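Local structure of peptidase S15/CocE/NonD (4PF1) at residues 47-52 with 100-105. The protein is an aminopeptidase of the alpha/beta-hydrolase fold, probably a serine enzyme that cleaves residues from the N-terminal end of peptides. Residues are numbered along the deposited sequence; the frame is centred on the assembly and turned at random.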
ATOM      1  N   LEU A  47      28.167  32.969  14.381  1.00 16.88           N
ATOM      2  CA  LEU A  47      27.027  32.155  13.945  1.00 15.73           C
ATOM      3  C   LEU A  47      27.355  31.399  12.661  1.00 18.32           C
ATOM      4  O   LEU A  47      27.877  31.991  11.708  1.00 18.08           O
ATOM      5  CB  LEU A  47      25.751  33.011  13.733  1.00 15.69           C
ATOM      6  CG  LEU A  47      25.224  33.856  14.921  1.00 20.83           C
ATOM      7  CD1 LEU A  47      23.831  34.379  14.626  1.00 20.85           C
ATOM      8  CD2 LEU A  47      25.199  33.059  16.226  1.00 22.58           C
ATOM      9  N   ASN A  48      27.030  30.091  12.627  1.00 13.26           N
ATOM     10  CA  ASN A  48      27.270  29.241  11.467  1.00 12.53           C
ATOM     11  C   ASN A  48      26.299  29.603  10.344  1.00 16.12           C
ATOM     12  O   ASN A  48      25.082  29.529  10.531  1.00 15.09           O
ATOM     13  CB  ASN A  48      27.156  27.766  11.846  1.00 11.24           C
ATOM     14  CG  ASN A  48      27.614  26.824  10.768  1.00 25.64           C
ATOM     15  OD1 ASN A  48      28.569  27.098  10.027  1.00 18.01           O
ATOM     16  ND2 ASN A  48      26.949  25.683  10.665  1.00 15.63           N
ATOM     17  N   THR A  49      26.841  30.051   9.197  1.00 12.64           N
ATOM     18  CA  THR A  49      26.032  30.536   8.082  1.00 12.52           C
ATOM     19  C   THR A  49      26.357  29.777   6.788  1.00 16.71           C
ATOM     20  O   THR A  49      27.503  29.774   6.335  1.00 16.31           O
ATOM     21  CB  THR A  49      26.229  32.052   7.930  1.00 19.57           C
ATOM     22  OG1 THR A  49      26.211  32.657   9.227  1.00 19.51           O
ATOM     23  CG2 THR A  49      25.174  32.693   7.057  1.00 16.49           C
ATOM     24  N   ILE A  50      25.332  29.152   6.191  1.00 13.90           N
ATOM     25  CA  ILE A  50      25.466  28.373   4.958  1.00 14.24           C
ATOM     26  C   ILE A  50      24.914  29.189   3.798  1.00 18.43           C
ATOM     27  O   ILE A  50      23.712  29.442   3.741  1.00 17.91           O
ATOM     28  CB  ILE A  50      24.769  26.978   5.084  1.00 17.28           C
ATOM     29  CG1 ILE A  50      25.165  26.219   6.397  1.00 17.88           C
ATOM     30  CG2 ILE A  50      24.966  26.116   3.823  1.00 17.92           C
ATOM     31  CD1 ILE A  50      26.711  26.112   6.725  1.00 24.47           C
ATOM     32  N   ILE A  51      25.799  29.604   2.881  1.00 15.16           N
ATOM     33  CA  ILE A  51      25.448  30.436   1.730  1.00 15.04           C
ATOM     34  C   ILE A  51      25.505  29.604   0.435  1.00 18.49           C
ATOM     35  O   ILE A  51      26.562  29.071   0.081  1.00 18.08           O
ATOM     36  CB  ILE A  51      26.375  31.687   1.662  1.00 18.66           C
ATOM     37  CG1 ILE A  51      26.396  32.445   3.013  1.00 19.18           C
ATOM     38  CG2 ILE A  51      25.967  32.620   0.513  1.00 19.84           C
ATOM     39  CD1 ILE A  51      27.758  33.032   3.397  1.00 26.25           C
ATOM     40  N   LEU A  52      24.364  29.497  -0.260  1.00 14.63           N
ATOM     41  CA  LEU A  52      24.266  28.744  -1.510  1.00 14.63           C
ATOM     42  C   LEU A  52      24.140  29.713  -2.684  1.00 19.19           C
ATOM     43  O   LEU A  52      23.127  30.403  -2.821  1.00 18.19           O
ATOM     44  CB  LEU A  52      23.083  27.748  -1.478  1.00 14.03           C
ATOM     45  CG  LEU A  52      22.973  26.845  -0.235  1.00 18.25           C
ATOM     46  CD1 LEU A  52      21.666  26.098  -0.231  1.00 17.92           C
ATOM     47  CD2 LEU A  52      24.143  25.863  -0.143  1.00 20.68           C
ATOM     48  N   ILE A 100      20.221  33.815  -4.103  1.00 14.76           N
ATOM     49  CA  ILE A 100      21.215  33.264  -3.195  1.00 13.87           C
ATOM     50  C   ILE A 100      20.423  32.776  -1.975  1.00 17.58           C
ATOM     51  O   ILE A 100      19.626  33.537  -1.423  1.00 16.46           O
ATOM     52  CB  ILE A 100      22.334  34.292  -2.848  1.00 16.76           C
ATOM     53  CG1 ILE A 100      23.299  34.475  -4.042  1.00 17.01           C
ATOM     54  CG2 ILE A 100      23.101  33.872  -1.584  1.00 16.83           C
ATOM     55  CD1 ILE A 100      23.959  35.858  -4.134  1.00 21.28           C
ATOM     56  N   ILE A 101      20.552  31.487  -1.631  1.00 14.81           N
ATOM     57  CA  ILE A 101      19.807  30.913  -0.509  1.00 14.38           C
ATOM     58  C   ILE A 101      20.746  30.760   0.688  1.00 18.21           C
ATOM     59  O   ILE A 101      21.791  30.108   0.584  1.00 18.07           O
ATOM     60  CB  ILE A 101      19.107  29.584  -0.902  1.00 16.99           C
ATOM     61  CG1 ILE A 101      18.163  29.806  -2.115  1.00 17.08           C
ATOM     62  CG2 ILE A 101      18.338  28.994   0.298  1.00 17.02           C
ATOM     63  CD1 ILE A 101      18.041  28.657  -3.036  1.00 22.98           C
ATOM     64  N   VAL A 102      20.389  31.401   1.816  1.00 14.28           N
ATOM     65  CA  VAL A 102      21.219  31.409   3.018  1.00 13.99           C
ATOM     66  C   VAL A 102      20.462  30.828   4.219  1.00 17.10           C
ATOM     67  O   VAL A 102      19.362  31.283   4.542  1.00 15.99           O
ATOM     68  CB  VAL A 102      21.754  32.841   3.331  1.00 17.99           C
ATOM     69  CG1 VAL A 102      22.578  32.856   4.609  1.00 17.87           C
ATOM     70  CG2 VAL A 102      22.567  33.401   2.167  1.00 18.04           C
ATOM     71  N   TYR A 103      21.083  29.849   4.899  1.00 13.44           N
ATOM     72  CA  TYR A 103      20.563  29.247   6.127  1.00 12.69           C
ATOM     73  C   TYR A 103      21.573  29.436   7.232  1.00 16.06           C
ATOM     74  O   TYR A 103      22.754  29.125   7.049  1.00 15.68           O
ATOM     75  CB  TYR A 103      20.227  27.760   5.935  1.00 13.18           C
ATOM     76  CG  TYR A 103      18.821  27.532   5.435  1.00 14.05           C
ATOM     77  CD1 TYR A 103      18.470  27.827   4.118  1.00 15.63           C
ATOM     78  CD2 TYR A 103      17.828  27.048   6.282  1.00 14.29           C
ATOM     79  CE1 TYR A 103      17.166  27.657   3.662  1.00 15.62           C
ATOM     80  CE2 TYR A 103      16.525  26.849   5.829  1.00 14.66           C
ATOM     81  CZ  TYR A 103      16.198  27.161   4.520  1.00 19.42           C
ATOM     82  OH  TYR A 103      14.916  26.995   4.071  1.00 16.39           O
ATOM     83  N   GLN A 104      21.133  29.986   8.364  1.00 12.23           N
ATOM     84  CA  GLN A 104      22.035  30.253   9.472  1.00 12.05           C
ATOM     85  C   GLN A 104      21.561  29.577  10.743  1.00 16.58           C
ATOM     86  O   GLN A 104      20.375  29.654  11.074  1.00 16.11           O
ATOM     87  CB  GLN A 104      22.172  31.775   9.695  1.00 13.23           C
ATOM     88  CG  GLN A 104      23.121  32.157  10.836  1.00 19.78           C
ATOM     89  CD  GLN A 104      23.111  33.634  11.112  1.00 31.07           C
ATOM     90  OE1 GLN A 104      22.133  34.190  11.625  1.00 25.29           O
ATOM     91  NE2 GLN A 104      24.219  34.292  10.820  1.00 18.76           N
ATOM     92  N   ASP A 105      22.495  28.944  11.481  1.00 13.54           N
ATOM     93  CA  ASP A 105      22.181  28.376  12.787  1.00 13.43           C
ATOM     94  C   ASP A 105      21.988  29.530  13.759  1.00 18.12           C
ATOM     95  O   ASP A 105      22.856  30.409  13.839  1.00 18.13           O
ATOM     96  CB  ASP A 105      23.306  27.440  13.283  1.00 15.09           C
ATOM     97  CG  ASP A 105      23.427  26.100  12.574  1.00 21.63           C
ATOM     98  OD1 ASP A 105      22.377  25.485  12.279  1.00 21.01           O
ATOM     99  OD2 ASP A 105      24.570  25.622  12.406  1.00 23.03           O
TER
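Gln104 reaches across between Leu47 and Thr49 and fills the hollow between their side chains. Its CG stands anti to the backbone N (chi1 -179°) and the chain runs on extended, which carries the terminal amide out to Leu47. There the CD1 methyl of Leu47 rests 3.5 Å from OE1 of Gln104, while NE2 of the same amide gives a nearly straight hydrogen bond of 3.0 Å to Thr49 OG1, with the hydroxyl lying in the amide plane. OG1 in turn bonds to Leu47 O from above that carbonyl plane, and the amide is held further by Arg66 at OE1 and Thr140 at NE2. The other branch of Thr49, CG2, is a small bump against Val102, 3.6 Å from CG1. A valine in place of Thr49 would probably leave Gln104 NE2 without this acceptor and the amide less firmly fixed in its rotation. Farther along the same face, Ile51 and Val102 lie side by side, and CG2 of Ile51 sits at the notch where Val102 CG2 and Ile100 CG2 meet, 3.8 Å from Ile100 CG2. The two strands are antiparallel neighbours near one edge of the central mixed sheet of the alpha/beta-hydrolase fold, with 32-40 beyond 47-52 and 60-67 beyond 100-105. Hydrogen-bonded pairs Ile50–Tyr103 and Leu52–Ile101 turn their side chains to the opposite face. Here Leu52 brings CB and CG up against Ile101 O, whereas the side chains of Ile50 and Tyr103 lead apart, each touching helix 71-74, and the Tyr103 hydroxyl bonds to Asn91. Beyond them, Asn48 and Asp105 stand alongside each other, their planes 41° apart. Asn48 ND2 meets Asp105 OD2 at 2.9 Å from above the carboxylate plane and also bonds to Glu72, while Ala71 N holds OD1 and Gly111 N holds OD2.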